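PDB 3C9P: uncharacterized protein SP1917 from Streptococcus pneumoniae, which is of unknown function but is a small, mostly helical member of the DUF2200 family conserved in bacteria. Local coordinates for residues A[14-19]-A[57-62]; A[33-38]-A[44-49]; A[103-108]-A[117-122]. One frame throughout, in Å; residues are numbered along the deposited sequence. Where two conformers were deposited one is given.

Contact 1: residues A[14-19]-A[57-62]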
loop_
_atom_site.group_PDB
_atom_site.type_symbol
_atom_site.label_atom_id
_atom_site.label_comp_id
_atom_site.label_asym_id
_atom_site.label_seq_id
_atom_site.Cartn_x
_atom_site.Cartn_y
_atom_site.Cartn_z
ATOM N N ALA A 14 10.688 -1.897 -6.675
ATOM C CA ALA A 14 11.554 -1.177 -5.755
ATOM C C ALA A 14 11.432 0.345 -5.927
ATOM O O ALA A 14 11.208 1.056 -4.960
ATOM C CB ALA A 14 13.013 -1.675 -5.845
ATOM N N ALA A 15 11.547 0.840 -7.156
ATOM C CA ALA A 15 11.345 2.254 -7.430
ATOM C C ALA A 15 9.976 2.782 -7.046
ATOM O O ALA A 15 9.859 3.868 -6.468
ATOM C CB ALA A 15 11.597 2.542 -8.898
ATOM N N VAL A 16 8.927 2.045 -7.397
ATOM C CA VAL A 16 7.568 2.471 -7.017
ATOM C C VAL A 16 7.410 2.564 -5.482
ATOM O O VAL A 16 6.862 3.552 -4.963
ATOM C CB VAL A 16 6.463 1.561 -7.651
ATOM C CG1 VAL A 16 5.049 2.038 -7.208
ATOM C CG2 VAL A 16 6.573 1.602 -9.214
ATOM N N TYR A 17 7.861 1.525 -4.771
ATOM C CA TYR A 17 7.730 1.480 -3.324
ATOM C C TYR A 17 8.570 2.554 -2.644
ATOM O O TYR A 17 8.113 3.213 -1.668
ATOM C CB TYR A 17 8.088 0.065 -2.811
ATOM C CG TYR A 17 7.829 -0.128 -1.346
ATOM C CD1 TYR A 17 6.514 -0.240 -0.857
ATOM C CD2 TYR A 17 8.889 -0.211 -0.442
ATOM C CE1 TYR A 17 6.268 -0.409 0.501
ATOM C CE2 TYR A 17 8.654 -0.396 0.929
ATOM C CZ TYR A 17 7.339 -0.483 1.379
ATOM O OH TYR A 17 7.102 -0.663 2.707
ATOM N N LEU A 18 9.788 2.762 -3.148
ATOM C CA LEU A 18 10.638 3.840 -2.616
ATOM C C LEU A 18 10.057 5.248 -2.836
ATOM O O LEU A 18 10.230 6.150 -2.001
ATOM C CB LEU A 18 12.077 3.736 -3.133
ATOM C CG LEU A 18 12.847 2.487 -2.661
ATOM C CD1 LEU A 18 14.135 2.372 -3.466
ATOM C CD2 LEU A 18 13.137 2.563 -1.204
ATOM N N ALA A 19 9.333 5.434 -3.933
ATOM C CA ALA A 19 8.596 6.693 -4.128
ATOM C C ALA A 19 7.479 6.902 -3.100
ATOM O O ALA A 19 7.236 8.038 -2.695
ATOM C CB ALA A 19 8.036 6.769 -5.567
ATOM N N VAL A 57 11.428 -7.773 -9.278
ATOM C CA VAL A 57 9.980 -8.006 -9.307
ATOM C C VAL A 57 9.227 -6.714 -9.670
ATOM O O VAL A 57 9.651 -5.620 -9.295
ATOM C CB VAL A 57 9.498 -8.568 -7.931
ATOM C CG1 VAL A 57 9.712 -7.563 -6.827
ATOM C CG2 VAL A 57 8.024 -9.043 -7.963
ATOM N N THR A 58 8.133 -6.847 -10.417
ATOM C CA THR A 58 7.306 -5.695 -10.758
ATOM C C THR A 58 6.364 -5.376 -9.625
ATOM O O THR A 58 6.074 -6.232 -8.759
ATOM C CB THR A 58 6.464 -5.907 -12.029
ATOM O OG1 THR A 58 5.488 -6.934 -11.798
ATOM C CG2 THR A 58 7.378 -6.259 -13.250
ATOM N N TYR A 59 5.896 -4.137 -9.620
ATOM C CA TYR A 59 4.906 -3.706 -8.633
ATOM C C TYR A 59 3.667 -4.590 -8.701
ATOM O O TYR A 59 3.132 -5.013 -7.660
ATOM C CB TYR A 59 4.540 -2.223 -8.864
ATOM C CG TYR A 59 3.978 -1.525 -7.634
ATOM C CD1 TYR A 59 4.724 -1.429 -6.450
ATOM C CD2 TYR A 59 2.703 -0.944 -7.668
ATOM C CE1 TYR A 59 4.216 -0.755 -5.316
ATOM C CE2 TYR A 59 2.173 -0.308 -6.543
ATOM C CZ TYR A 59 2.931 -0.212 -5.383
ATOM O OH TYR A 59 2.403 0.410 -4.288
ATOM N N GLY A 60 3.230 -4.912 -9.920
ATOM C CA GLY A 60 2.052 -5.767 -10.081
ATOM C C GLY A 60 2.301 -7.152 -9.487
ATOM O O GLY A 60 1.443 -7.718 -8.794
ATOM N N ASP A 61 3.470 -7.706 -9.769
ATOM C CA ASP A 61 3.780 -9.055 -9.298
ATOM C C ASP A 61 3.936 -9.139 -7.765
ATOM O O ASP A 61 3.625 -10.179 -7.169
ATOM C CB ASP A 61 4.997 -9.591 -10.013
ATOM C CG ASP A 61 4.661 -10.182 -11.391
ATOM O OD1 ASP A 61 3.458 -10.350 -11.746
ATOM O OD2 ASP A 61 5.619 -10.495 -12.118
ATOM N N PHE A 62 4.397 -8.054 -7.143
ATOM C CA PHE A 62 4.389 -7.925 -5.667
ATOM C C PHE A 62 2.976 -8.110 -5.081
ATOM O O PHE A 62 2.761 -8.930 -4.175
ATOM C CB PHE A 62 4.980 -6.571 -5.251
ATOM C CG PHE A 62 4.985 -6.335 -3.767
ATOM C CD1 PHE A 62 6.012 -6.829 -2.971
ATOM C CD2 PHE A 62 3.962 -5.627 -3.172
ATOM C CE1 PHE A 62 6.023 -6.593 -1.583
ATOM C CE2 PHE A 62 3.960 -5.392 -1.774
ATOM C CZ PHE A 62 5.003 -5.877 -0.999
HETATM O O HOH W 1 11.775 -4.470 -8.000
#
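Val16 and Tyr59 make the direct contact, and a water bridge flanks it at Val57. That water donates to Val57 O at 2.7 Å and accepts from Ala14 N at 3.1 Å. Thr58 comes next, at the N-cap of helix 59-64. Its OG1 accepts from Asp61 N at 3.0 Å, which gives a backbone N-H of the first turn a partner. The cap lies just before Tyr59 and probably helps set where the helix begins.

Tyr59 has its CG anti to the backbone N (chi1 -157°), which swings the ring toward helix 13-26. Val16 CG1 sits over the centre of one ring face, 3.4 Å from the Tyr59 ring centroid and 8° off the normal. This is a CH-pi contact. All six ring carbons lie at nearly the same distance from this methyl, and CE1 is the nearest at 3.5 Å from Val16 CG1. Val16 CB stands over the CD1 side of the ring, 3.7 Å from Tyr59 CD1. The two side chains cross at about a right angle. Tyr59 also touches Phe13 and Leu20 of helix 13-26, and its ring meets that of Phe63 edge to face.

Phe62 points toward helix 13-26 as well. Its ring stacks on Phe13 and on Tyr44, which extends the aromatic cluster. The backbone around Val57, Tyr59 and Gly60 is also hydrogen-bonded to Tyr9, Met11 and Phe13. The arrangement is a CH-pi contact of a valine methyl with a tyrosine ring at the capped start of a short helix, packed against the first helix of a mostly helical fold.

Contact 2: residues A[33-38]-A[44-49]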
loop_
_atom_site.group_PDB
_atom_site.type_symbol
_atom_site.label_atom_id
_atom_site.label_comp_id
_atom_site.label_asym_id
_atom_site.label_seq_id
_atom_site.Cartn_x
_atom_site.Cartn_y
_atom_site.Cartn_z
ATOM N N SER A 33 6.884 3.146 9.010
ATOM C CA SER A 33 5.417 3.176 9.027
ATOM C C SER A 33 4.812 2.610 7.740
ATOM O O SER A 33 3.754 1.942 7.760
ATOM C CB SER A 33 4.904 4.601 9.234
ATOM O OG SER A 33 5.500 5.182 10.366
ATOM N N VAL A 34 5.473 2.893 6.622
ATOM C CA VAL A 34 5.078 2.379 5.315
ATOM C C VAL A 34 5.219 0.874 5.275
ATOM O O VAL A 34 4.282 0.176 4.826
ATOM C CB VAL A 34 5.871 3.022 4.146
ATOM C CG1 VAL A 34 5.434 2.426 2.788
ATOM C CG2 VAL A 34 5.641 4.526 4.125
ATOM N N HIS A 35 6.367 0.361 5.728
ATOM C CA HIS A 35 6.567 -1.094 5.775
ATOM C C HIS A 35 5.456 -1.753 6.605
ATOM O O HIS A 35 4.949 -2.807 6.231
ATOM C CB HIS A 35 7.898 -1.510 6.428
ATOM C CG HIS A 35 9.112 -0.812 5.893
ATOM N ND1 HIS A 35 9.259 -0.449 4.567
ATOM C CD2 HIS A 35 10.255 -0.448 6.510
ATOM C CE1 HIS A 35 10.425 0.154 4.408
ATOM N NE2 HIS A 35 11.051 0.160 5.570
ATOM N N GLN A 36 5.140 -1.153 7.757
ATOM C CA GLN A 36 4.143 -1.687 8.693
ATOM C C GLN A 36 2.744 -1.775 8.053
ATOM O O GLN A 36 2.082 -2.802 8.143
ATOM C CB GLN A 36 4.144 -0.875 10.010
ATOM C CG GLN A 36 5.398 -1.173 10.906
ATOM C CD GLN A 36 5.660 -0.158 12.027
ATOM O OE1 GLN A 36 5.039 0.914 12.098
ATOM N NE2 GLN A 36 6.615 -0.490 12.902
ATOM N N VAL A 37 2.288 -0.704 7.404
ATOM C CA VAL A 37 0.939 -0.759 6.771
ATOM C C VAL A 37 0.926 -1.670 5.524
ATOM O O VAL A 37 -0.082 -2.306 5.236
ATOM C CB VAL A 37 0.296 0.654 6.444
ATOM C CG1 VAL A 37 0.234 1.568 7.726
ATOM C CG2 VAL A 37 1.036 1.360 5.290
ATOM N N THR A 38 2.048 -1.753 4.807
ATOM C CA THR A 38 2.138 -2.634 3.646
ATOM C C THR A 38 2.053 -4.097 4.122
ATOM O O THR A 38 1.316 -4.903 3.546
ATOM C CB THR A 38 3.443 -2.401 2.861
ATOM O OG1 THR A 38 3.498 -1.025 2.447
ATOM C CG2 THR A 38 3.514 -3.320 1.627
ATOM N N TYR A 44 2.603 -9.970 3.789
ATOM C CA TYR A 44 4.076 -10.044 3.716
ATOM C C TYR A 44 4.661 -9.609 5.058
ATOM O O TYR A 44 4.151 -8.653 5.658
ATOM C CB TYR A 44 4.597 -9.047 2.692
ATOM C CG TYR A 44 4.531 -9.476 1.245
ATOM C CD1 TYR A 44 5.212 -10.601 0.787
ATOM C CD2 TYR A 44 3.841 -8.696 0.317
ATOM C CE1 TYR A 44 5.167 -10.963 -0.590
ATOM C CE2 TYR A 44 3.792 -9.038 -1.025
ATOM C CZ TYR A 44 4.448 -10.177 -1.472
ATOM O OH TYR A 44 4.408 -10.465 -2.825
ATOM N N GLU A 45 5.713 -10.299 5.509
ATOM C CA GLU A 45 6.509 -9.862 6.670
ATOM C C GLU A 45 7.268 -8.614 6.236
ATOM O O GLU A 45 7.565 -8.466 5.066
ATOM C CB GLU A 45 7.510 -10.939 7.110
ATOM C CG GLU A 45 6.889 -12.233 7.673
ATOM C CD GLU A 45 5.864 -11.998 8.793
ATOM O OE1 GLU A 45 6.132 -11.190 9.708
ATOM O OE2 GLU A 45 4.767 -12.623 8.755
ATOM N N VAL A 46 7.529 -7.689 7.152
ATOM C CA VAL A 46 8.322 -6.512 6.801
ATOM C C VAL A 46 9.629 -6.939 6.126
ATOM O O VAL A 46 10.053 -6.315 5.144
ATOM C CB VAL A 46 8.605 -5.646 8.051
ATOM C CG1 VAL A 46 9.724 -4.584 7.770
ATOM C CG2 VAL A 46 7.306 -5.006 8.503
ATOM N N SER A 47 10.244 -8.019 6.617
ATOM C CA SER A 47 11.515 -8.468 6.043
ATOM C C SER A 47 11.336 -8.931 4.597
ATOM O O SER A 47 12.264 -8.786 3.797
ATOM C CB SER A 47 12.184 -9.575 6.867
ATOM O OG SER A 47 11.300 -10.687 7.024
ATOM N N ASP A 48 10.159 -9.505 4.291
ATOM C CA ASP A 48 9.779 -9.872 2.920
ATOM C C ASP A 48 9.709 -8.638 2.023
ATOM O O ASP A 48 10.235 -8.619 0.902
ATOM C CB ASP A 48 8.402 -10.546 2.913
ATOM C CG ASP A 48 8.412 -11.932 3.537
ATOM O OD1 ASP A 48 9.481 -12.556 3.584
ATOM O OD2 ASP A 48 7.319 -12.392 3.952
ATOM N N VAL A 49 9.040 -7.605 2.510
ATOM C CA VAL A 49 8.920 -6.355 1.742
ATOM C C VAL A 49 10.317 -5.783 1.428
ATOM O O VAL A 49 10.629 -5.457 0.267
ATOM C CB VAL A 49 8.077 -5.325 2.498
ATOM C CG1 VAL A 49 8.027 -3.986 1.732
ATOM C CG2 VAL A 49 6.633 -5.882 2.775
#
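Val46 meets His35 with both of its methyl groups. Its CB points toward helix 31-42 and forks there. CG1 lies anti to the backbone N (chi1 166°) and reaches His35 CB at 3.8 Å. CG2, the other branch, stands 4.1 Å from the same His35 CB and 3.9 Å from His35 O. The fork therefore straddles the base of the histidine side chain. CG1 approaches the imidazole only obliquely. The ring itself turns off to Tyr17 of helix 13-26, whose OH is hydrogen-bonded to His35 ND1.

One turn further along each helix the contact continues. Val49 CG2 touches Thr38 CG2 at 4.2 Å, methyl to methyl, with the side chains at a slant to each other. In Thr38, chi1 of -58° sets OG1 beside the backbone N and CG2 anti to it, facing Val49. Thr38 OG1 donates to Val34 O at 2.8 Å, from 40° above the carbonyl plane. Val34 O also accepts from Thr38 N, so two donors hold this one oxygen. Glu45 is the N-cap residue, and Glu45 N donates to Asp48 OD2 at 3.1 Å, from above the carboxylate plane.

His35 ND1 and Thr38 OG1 thus find partners away from the interface, and mostly carbon meets carbon across the contact. Residues 33-38 and 44-49 touch by van der Waals contact alone. Hydrogen bonds of Tyr44 O with Ser39 OG and of Tyr44 N with Thr42 OG1 tie the turn nearby. This chemistry implies a hold that rests on the fit of methyl groups, with little demand on direction.

Contact 3: residues A[103-108]-A[117-122]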
loop_
_atom_site.group_PDB
_atom_site.type_symbol
_atom_site.label_atom_id
_atom_site.label_comp_id
_atom_site.label_asym_id
_atom_site.label_seq_id
_atom_site.Cartn_x
_atom_site.Cartn_y
_atom_site.Cartn_z
ATOM N N VAL A 103 -1.053 4.891 2.845
ATOM C CA VAL A 103 0.124 5.728 2.767
ATOM C C VAL A 103 -0.298 7.192 2.802
ATOM O O VAL A 103 0.400 8.026 3.379
ATOM C CB VAL A 103 0.957 5.428 1.495
ATOM C CG1 VAL A 103 2.070 6.425 1.339
ATOM C CG2 VAL A 103 1.589 4.031 1.623
ATOM N N ASP A 104 -1.444 7.502 2.203
ATOM C CA ASP A 104 -1.964 8.882 2.317
ATOM C C ASP A 104 -2.206 9.274 3.775
ATOM O O ASP A 104 -1.825 10.380 4.180
ATOM C CB ASP A 104 -3.208 9.082 1.483
ATOM C CG ASP A 104 -3.481 10.565 1.200
ATOM O OD1 ASP A 104 -2.537 11.318 0.852
ATOM O OD2 ASP A 104 -4.652 10.951 1.334
ATOM N N TRP A 105 -2.783 8.375 4.576
ATOM C CA TRP A 105 -2.903 8.634 6.018
ATOM C C TRP A 105 -1.547 8.934 6.664
ATOM O O TRP A 105 -1.452 9.844 7.461
ATOM C CB TRP A 105 -3.594 7.494 6.780
ATOM C CG TRP A 105 -5.065 7.377 6.524
ATOM C CD1 TRP A 105 -5.709 6.319 5.916
ATOM C CD2 TRP A 105 -6.085 8.325 6.873
ATOM N NE1 TRP A 105 -7.064 6.562 5.865
ATOM C CE2 TRP A 105 -7.324 7.785 6.435
ATOM C CE3 TRP A 105 -6.075 9.584 7.500
ATOM C CZ2 TRP A 105 -8.544 8.454 6.611
ATOM C CZ3 TRP A 105 -7.305 10.269 7.671
ATOM C CH2 TRP A 105 -8.526 9.692 7.224
ATOM N N LEU A 106 -0.518 8.155 6.332
ATOM C CA LEU A 106 0.833 8.413 6.854
ATOM C C LEU A 106 1.387 9.792 6.444
ATOM O O LEU A 106 1.997 10.489 7.282
ATOM C CB LEU A 106 1.806 7.285 6.468
ATOM C CG LEU A 106 1.395 5.858 6.852
ATOM C CD1 LEU A 106 2.412 4.837 6.340
ATOM C CD2 LEU A 106 1.229 5.734 8.348
ATOM N N ALA A 107 1.192 10.177 5.174
ATOM C CA ALA A 107 1.651 11.480 4.661
ATOM C C ALA A 107 0.905 12.600 5.349
ATOM O O ALA A 107 1.413 13.722 5.498
ATOM C CB ALA A 107 1.463 11.573 3.162
ATOM N N LYS A 108 -0.302 12.274 5.798
ATOM C CA LYS A 108 -1.117 13.192 6.543
ATOM C C LYS A 108 -0.893 13.146 8.065
ATOM O O LYS A 108 -1.628 13.782 8.816
ATOM C CB LYS A 108 -2.581 12.983 6.173
ATOM C CG LYS A 108 -2.995 13.996 5.181
ATOM C CD LYS A 108 -3.832 13.476 4.075
ATOM C CE LYS A 108 -3.082 13.766 2.812
ATOM N NZ LYS A 108 -3.982 14.276 1.776
ATOM N N GLU A 117 -5.491 1.035 13.615
ATOM C CA GLU A 117 -6.612 1.202 14.542
ATOM C C GLU A 117 -7.863 1.691 13.821
ATOM O O GLU A 117 -8.969 1.321 14.186
ATOM C CB GLU A 117 -6.236 2.116 15.703
ATOM C CG GLU A 117 -5.391 1.378 16.743
ATOM C CD GLU A 117 -5.035 2.228 17.935
ATOM O OE1 GLU A 117 -5.704 3.261 18.146
ATOM O OE2 GLU A 117 -4.086 1.856 18.663
ATOM N N LYS A 118 -7.672 2.483 12.771
ATOM C CA LYS A 118 -8.763 2.980 11.935
ATOM C C LYS A 118 -9.531 1.849 11.254
ATOM O O LYS A 118 -10.753 1.921 11.109
ATOM C CB LYS A 118 -8.201 3.932 10.878
ATOM C CG LYS A 118 -9.213 4.735 10.099
ATOM C CD LYS A 118 -8.488 5.796 9.224
ATOM C CE LYS A 118 -8.198 7.105 9.986
ATOM N NZ LYS A 118 -9.487 7.794 10.397
ATOM N N TYR A 119 -8.819 0.813 10.821
ATOM C CA TYR A 119 -9.427 -0.178 9.945
ATOM C C TYR A 119 -9.660 -1.511 10.627
ATOM O O TYR A 119 -10.421 -2.327 10.124
ATOM C CB TYR A 119 -8.620 -0.337 8.653
ATOM C CG TYR A 119 -8.652 0.919 7.784
ATOM C CD1 TYR A 119 -9.825 1.312 7.143
ATOM C CD2 TYR A 119 -7.505 1.736 7.645
ATOM C CE1 TYR A 119 -9.871 2.490 6.364
ATOM C CE2 TYR A 119 -7.538 2.917 6.855
ATOM C CZ TYR A 119 -8.710 3.264 6.201
ATOM O OH TYR A 119 -8.762 4.416 5.432
ATOM N N GLU A 120 -9.010 -1.736 11.763
ATOM C CA GLU A 120 -9.246 -2.986 12.462
ATOM C C GLU A 120 -10.595 -2.870 13.173
ATOM O O GLU A 120 -10.890 -1.916 13.893
ATOM C CB GLU A 120 -8.048 -3.431 13.324
ATOM C CG GLU A 120 -6.952 -4.129 12.473
ATOM C CD GLU A 120 -5.787 -4.756 13.270
ATOM O OE1 GLU A 120 -5.349 -4.179 14.285
ATOM O OE2 GLU A 120 -5.285 -5.832 12.858
ATOM N N LYS A 121 -11.478 -3.805 12.866
ATOM C CA LYS A 121 -12.821 -3.707 13.402
ATOM C C LYS A 121 -13.041 -4.815 14.420
ATOM O O LYS A 121 -12.674 -5.956 14.167
ATOM C CB LYS A 121 -13.846 -3.773 12.287
ATOM C CG LYS A 121 -13.654 -2.706 11.206
ATOM C CD LYS A 121 -13.960 -1.299 11.720
ATOM C CE LYS A 121 -13.780 -0.284 10.557
ATOM N NZ LYS A 121 -14.012 1.107 11.003
ATOM N N HIS A 122 -13.617 -4.465 15.562
ATOM C CA HIS A 122 -13.921 -5.451 16.622
ATOM C C HIS A 122 -15.418 -5.600 16.783
ATOM O O HIS A 122 -16.148 -4.641 16.561
ATOM C CB HIS A 122 -13.275 -5.024 17.949
ATOM C CG HIS A 122 -11.812 -4.751 17.814
ATOM N ND1 HIS A 122 -10.919 -5.712 17.389
ATOM C CD2 HIS A 122 -11.090 -3.625 18.017
ATOM C CE1 HIS A 122 -9.707 -5.188 17.330
ATOM N NE2 HIS A 122 -9.783 -3.923 17.709
#
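Trp105 offers one face of its indole to Lys118 and its N-H edge to Tyr119. Lys118 CE stands over that face in a CH-pi contact, 3.6 Å from the centroid of the six-membered ring of Trp105. Lys118 CD lies 3.6 Å from Trp105 CE2. The lysine chain starts extended and bends at its last two torsions, which folds its end over the indole. Lys118 NZ reaches 4.2 Å from the same six-membered ring centroid, a cation-pi contact 25° off the normal.

At the edge, Trp105 NE1 donates to Tyr119 OH at 2.8 Å with an N-H...O angle of 154°. The hydroxyl is tilted slightly from the indole plane. The two rings meet obliquely, and Trp105 CD1 lies in the plane of the Tyr119 ring at its edge. Lys118 CG lies over the centre of one face of that tyrosine, so the lysine chain runs past both rings. Tyr119 also packs on Trp40, Lys101 and Leu102.

One indole thus uses its pi face and its N-H at the same time. The bond gives the indole N-H a partner and probably limits the rotation of both rings. The ammonium probably gains from the electron-rich face, in a partly buried place.

Overall arrangement
Contacts 1 and 2 are buried and touch each other. They join the four helices 13-26, 31-42, 46-52 and 59-64 in one core. Two probable hydrogen bonds, one at Tyr17 and one at Tyr44, tie them together. Contact 3 is only partly buried and holds the last two helices, 91-107 and 112-119. It reaches contact 2 through Leu106, which packs on Ser33, Val34 and Val37. It does not touch contact 1, whose centre is about 21 Å from its own, on the opposite side of the chain's centre. The chemistry changes with place. Contact 1 pairs CH-pi packing with a water bridge, contact 2 is aliphatic, and contact 3 combines CH-pi packing with a direct hydrogen bond and a cation-pi pair.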